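Local coordinates for protein putative cellulase CEL6 (Mycobacterium tuberculosis, PDB 1UP3) that probably hydrolyses the beta-1,4-glucosidic bonds of cellulose as a family 6 endoglucanase, at residues A[75-83]-A[132-140]. Numbering follows the deposited sequence. Where two conformers were deposited one is given.
With BGC (beta-D-glucopyranose), chain B.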
loop_
_atom_site.group_PDB
_atom_site.type_symbol
_atom_site.label_atom_id
_atom_site.label_comp_id
_atom_site.label_asym_id
_atom_site.label_seq_id
_atom_site.Cartn_x
_atom_site.Cartn_y
_atom_site.Cartn_z
ATOM N N LEU A 75 -3.683 5.319 0.886
ATOM C CA LEU A 75 -5.003 5.859 0.577
ATOM C C LEU A 75 -5.771 4.844 -0.246
ATOM O O LEU A 75 -5.336 4.458 -1.319
ATOM C CB LEU A 75 -4.870 7.205 -0.162
ATOM C CG LEU A 75 -4.059 8.277 0.576
ATOM C CD1 LEU A 75 -4.074 9.581 -0.220
ATOM C CD2 LEU A 75 -4.561 8.539 1.997
ATOM N N TYR A 76 -6.948 4.445 0.224
ATOM C CA TYR A 76 -7.712 3.365 -0.425
ATOM C C TYR A 76 -9.201 3.723 -0.413
ATOM O O TYR A 76 -10.020 3.030 0.201
ATOM C CB TYR A 76 -7.414 2.044 0.310
ATOM C CG TYR A 76 -7.838 0.746 -0.362
ATOM C CD1 TYR A 76 -7.531 0.522 -1.696
ATOM C CD2 TYR A 76 -8.468 -0.250 0.357
ATOM C CE1 TYR A 76 -7.881 -0.670 -2.345
ATOM C CE2 TYR A 76 -8.822 -1.463 -0.245
ATOM C CZ TYR A 76 -8.504 -1.677 -1.586
ATOM O OH TYR A 76 -8.870 -2.875 -2.197
ATOM N N GLY A 77 -9.522 4.856 -1.033
ATOM C CA GLY A 77 -10.880 5.400 -1.040
ATOM C C GLY A 77 -11.485 5.597 -2.423
ATOM O O GLY A 77 -12.555 6.211 -2.516
ATOM N N ILE A 78 -10.852 5.117 -3.477
ATOM C CA ILE A 78 -11.319 5.436 -4.854
ATOM C C ILE A 78 -12.755 4.972 -5.073
ATOM O O ILE A 78 -13.166 3.925 -4.569
ATOM C CB ILE A 78 -10.361 4.812 -5.927
ATOM C CG1 ILE A 78 -10.427 5.538 -7.263
ATOM C CG2 ILE A 78 -10.609 3.336 -6.066
ATOM C CD1 ILE A 78 -9.805 6.918 -7.226
ATOM N N PRO A 79 -13.557 5.757 -5.768
ATOM C CA PRO A 79 -14.901 5.287 -6.104
ATOM C C PRO A 79 -14.853 3.983 -6.910
ATOM O O PRO A 79 -13.952 3.774 -7.711
ATOM C CB PRO A 79 -15.492 6.444 -6.926
ATOM C CG PRO A 79 -14.787 7.658 -6.393
ATOM C CD PRO A 79 -13.371 7.148 -6.169
ATOM N N HIS A 80 -15.821 3.107 -6.672
ATOM C CA HIS A 80 -15.873 1.769 -7.286
ATOM C C HIS A 80 -14.653 0.955 -6.872
ATOM O O HIS A 80 -14.138 0.173 -7.660
ATOM C CB HIS A 80 -15.999 1.818 -8.833
ATOM C CG HIS A 80 -16.917 2.893 -9.312
ATOM N ND1 HIS A 80 -18.223 2.973 -8.881
ATOM C CD2 HIS A 80 -16.713 3.963 -10.111
ATOM C CE1 HIS A 80 -18.791 4.041 -9.410
ATOM N NE2 HIS A 80 -17.897 4.671 -10.152
ATOM N N ARG A 81 -14.218 1.139 -5.607
ATOM C CA ARG A 81 -13.065 0.400 -5.087
ATOM C C ARG A 81 -13.248 -1.086 -5.292
ATOM O O ARG A 81 -14.311 -1.614 -5.027
ATOM C CB ARG A 81 -12.837 0.724 -3.626
ATOM C CG ARG A 81 -11.492 0.318 -3.080
ATOM C CD ARG A 81 -11.367 0.662 -1.630
ATOM N NE ARG A 81 -12.159 -0.212 -0.790
ATOM C CZ ARG A 81 -12.267 -0.076 0.506
ATOM N NH1 ARG A 81 -11.637 0.897 1.149
ATOM N NH2 ARG A 81 -12.977 -0.942 1.198
ATOM N N ASP A 82 -12.167 -1.729 -5.773
ATOM C CA ASP A 82 -12.119 -3.153 -5.985
ATOM C C ASP A 82 -13.156 -3.642 -6.989
ATOM O O ASP A 82 -13.430 -4.842 -7.048
ATOM C CB ASP A 82 -12.268 -3.900 -4.660
ATOM C CG ASP A 82 -11.488 -5.171 -4.623
ATOM O OD1 ASP A 82 -10.305 -5.196 -5.099
ATOM O OD2 ASP A 82 -11.990 -6.250 -4.184
ATOM N N CYS A 83 -13.723 -2.728 -7.791
ATOM C CA CYS A 83 -14.751 -3.099 -8.756
ATOM C C CYS A 83 -15.845 -3.958 -8.113
ATOM O O CYS A 83 -16.371 -4.863 -8.751
ATOM C CB CYS A 83 -14.122 -3.812 -9.929
ATOM S SG CYS A 83 -12.850 -2.844 -10.772
ATOM N N GLN A 132 -15.975 6.112 -16.954
ATOM C CA GLN A 132 -15.626 5.893 -15.541
ATOM C C GLN A 132 -14.108 5.736 -15.381
ATOM O O GLN A 132 -13.533 6.135 -14.381
ATOM C CB GLN A 132 -16.332 4.672 -15.002
ATOM C CG GLN A 132 -17.786 4.846 -14.683
ATOM C CD GLN A 132 -18.389 3.449 -14.335
ATOM O OE1 GLN A 132 -18.011 2.397 -14.941
ATOM N NE2 GLN A 132 -19.273 3.427 -13.377
ATOM N N ARG A 133 -13.470 5.126 -16.372
ATOM C CA ARG A 133 -12.024 4.924 -16.346
ATOM C C ARG A 133 -11.327 6.261 -16.401
ATOM O O ARG A 133 -10.399 6.521 -15.629
ATOM C CB ARG A 133 -11.497 4.165 -17.587
ATOM C CG ARG A 133 -11.764 2.714 -17.692
ATOM C CD ARG A 133 -11.197 2.109 -18.998
ATOM N NE ARG A 133 -11.672 0.744 -19.231
ATOM C CZ ARG A 133 -11.196 -0.067 -20.182
ATOM N NH1 ARG A 133 -10.207 0.321 -20.974
ATOM N NH2 ARG A 133 -11.696 -1.287 -20.313
ATOM N N GLN A 134 -11.769 7.148 -17.283
ATOM C CA GLN A 134 -11.134 8.482 -17.369
ATOM C C GLN A 134 -11.365 9.291 -16.110
ATOM O O GLN A 134 -10.458 9.938 -15.630
ATOM C CB GLN A 134 -11.616 9.253 -18.586
ATOM C CG GLN A 134 -10.797 10.554 -18.870
ATOM C CD GLN A 134 -9.282 10.288 -19.005
ATOM O OE1 GLN A 134 -8.860 9.431 -19.801
ATOM N NE2 GLN A 134 -8.464 11.003 -18.214
ATOM N N GLU A 135 -12.547 9.175 -15.531
ATOM C CA GLU A 135 -12.823 9.788 -14.246
ATOM C C GLU A 135 -11.803 9.295 -13.210
ATOM O O GLU A 135 -11.242 10.086 -12.422
ATOM C CB GLU A 135 -14.219 9.451 -13.778
ATOM C CG GLU A 135 -14.529 10.102 -12.454
ATOM C CD GLU A 135 -15.832 9.675 -11.836
ATOM O OE1 GLU A 135 -16.087 8.449 -11.640
ATOM O OE2 GLU A 135 -16.595 10.583 -11.496
ATOM N N ARG A 136 -11.596 7.980 -13.162
ATOM C CA ARG A 136 -10.678 7.406 -12.159
ATOM C C ARG A 136 -9.268 7.965 -12.366
ATOM O O ARG A 136 -8.597 8.322 -11.397
ATOM C CB ARG A 136 -10.672 5.869 -12.245
ATOM C CG ARG A 136 -9.606 5.201 -11.363
ATOM C CD ARG A 136 -9.766 3.755 -11.195
ATOM N NE ARG A 136 -10.872 3.377 -10.354
ATOM C CZ ARG A 136 -11.087 2.136 -9.958
ATOM N NH1 ARG A 136 -10.230 1.173 -10.328
ATOM N NH2 ARG A 136 -12.123 1.816 -9.242
ATOM N N PHE A 137 -8.824 8.030 -13.616
ATOM C CA PHE A 137 -7.485 8.555 -13.903
ATOM C C PHE A 137 -7.403 10.025 -13.439
ATOM O O PHE A 137 -6.407 10.435 -12.832
ATOM C CB PHE A 137 -7.117 8.438 -15.380
ATOM C CG PHE A 137 -6.994 7.013 -15.897
ATOM C CD1 PHE A 137 -6.803 5.953 -15.052
ATOM C CD2 PHE A 137 -7.084 6.756 -17.251
ATOM C CE1 PHE A 137 -6.693 4.654 -15.547
ATOM C CE2 PHE A 137 -6.972 5.458 -17.732
ATOM C CZ PHE A 137 -6.762 4.425 -16.866
ATOM N N ASP A 138 -8.459 10.803 -13.695
ATOM C CA ASP A 138 -8.524 12.183 -13.205
ATOM C C ASP A 138 -8.448 12.310 -11.691
ATOM O O ASP A 138 -7.804 13.243 -11.188
ATOM C CB ASP A 138 -9.760 12.897 -13.722
ATOM C CG ASP A 138 -9.754 13.080 -15.220
ATOM O OD1 ASP A 138 -8.685 12.956 -15.868
ATOM O OD2 ASP A 138 -10.811 13.347 -15.820
ATOM N N LEU A 139 -9.064 11.372 -10.965
ATOM C CA LEU A 139 -9.020 11.367 -9.509
ATOM C C LEU A 139 -7.633 11.014 -8.973
ATOM O O LEU A 139 -7.169 11.627 -8.017
ATOM C CB LEU A 139 -10.078 10.400 -8.963
ATOM C CG LEU A 139 -11.509 10.858 -9.233
ATOM C CD1 LEU A 139 -12.465 9.760 -8.763
ATOM C CD2 LEU A 139 -11.850 12.172 -8.659
ATOM N N VAL A 140 -6.953 10.073 -9.621
ATOM C CA VAL A 140 -5.614 9.737 -9.212
ATOM C C VAL A 140 -4.685 10.913 -9.507
ATOM O O VAL A 140 -3.812 11.224 -8.706
ATOM C CB VAL A 140 -5.135 8.409 -9.830
ATOM C CG1 VAL A 140 -3.674 8.147 -9.443
ATOM C CG2 VAL A 140 -6.033 7.281 -9.323
HETATM C C2 BGC B . -7.626 -8.250 -6.357
HETATM C C3 BGC B . -7.413 -7.162 -5.314
HETATM C C4 BGC B . -6.042 -7.312 -4.654
HETATM C C5 BGC B . -4.970 -7.413 -5.760
HETATM C C6 BGC B . -3.586 -7.729 -5.177
HETATM C C1 BGC B . -6.465 -8.251 -7.357
HETATM O O2 BGC B . -8.903 -8.112 -7.007
HETATM O O3 BGC B . -8.444 -7.159 -4.339
HETATM O O4 BGC B . -5.733 -6.216 -3.786
HETATM O O5 BGC B . -5.253 -8.460 -6.675
HETATM O O6 BGC B . -2.605 -7.738 -6.196
HETATM O O HOH W 1 -12.895 5.366 -9.787
HETATM O O HOH W 2 -18.361 7.155 -11.210
#
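Arg136 reaches from helix 130-147 to loop 75-83, and its guanidinium meets two backbone carbonyls there. Arg136 NH2 donates to Pro79 O at 3.1 Å. That acceptor lies near the guanidinium plane, and the N-H...O angle is 159°. The bond from NH2 to His80 O is weak, bent to 122°. Water 1 accepts from Arg136 NE and donates to Pro79 O, which thus has two donors. Arg136 NH1 donates to Ala121 O. A bend at chi3 (-72°) turns the guanidinium toward these carbonyls, with Ile78 CG2 over one face. The loop follows strand 72-75, second in the seven-stranded parallel sheet of the distorted alpha/beta barrel of family 6. Two type II turns shape it, Ile78 to Arg81 and His80 to Cys83, where Cys83 N donates to His80 O. Ile78 CD1 lies 3.9 Å from Leu139 CB, and Pro79 CD packs on Leu139 CD1. Water 2 joins His80 NE2 to Glu135 OE1, 2.7 Å from each. His80 ND1 is hydrogen-bonded to a polyether, probably from crystallisation. Gln132 NE2 lies over a face of the His80 ring, and Gln132 OE1 accepts from Ser129 N. Two residues after His80, Asp82 OD1 accepts from O3 of the bound glucose at 2.8 Å.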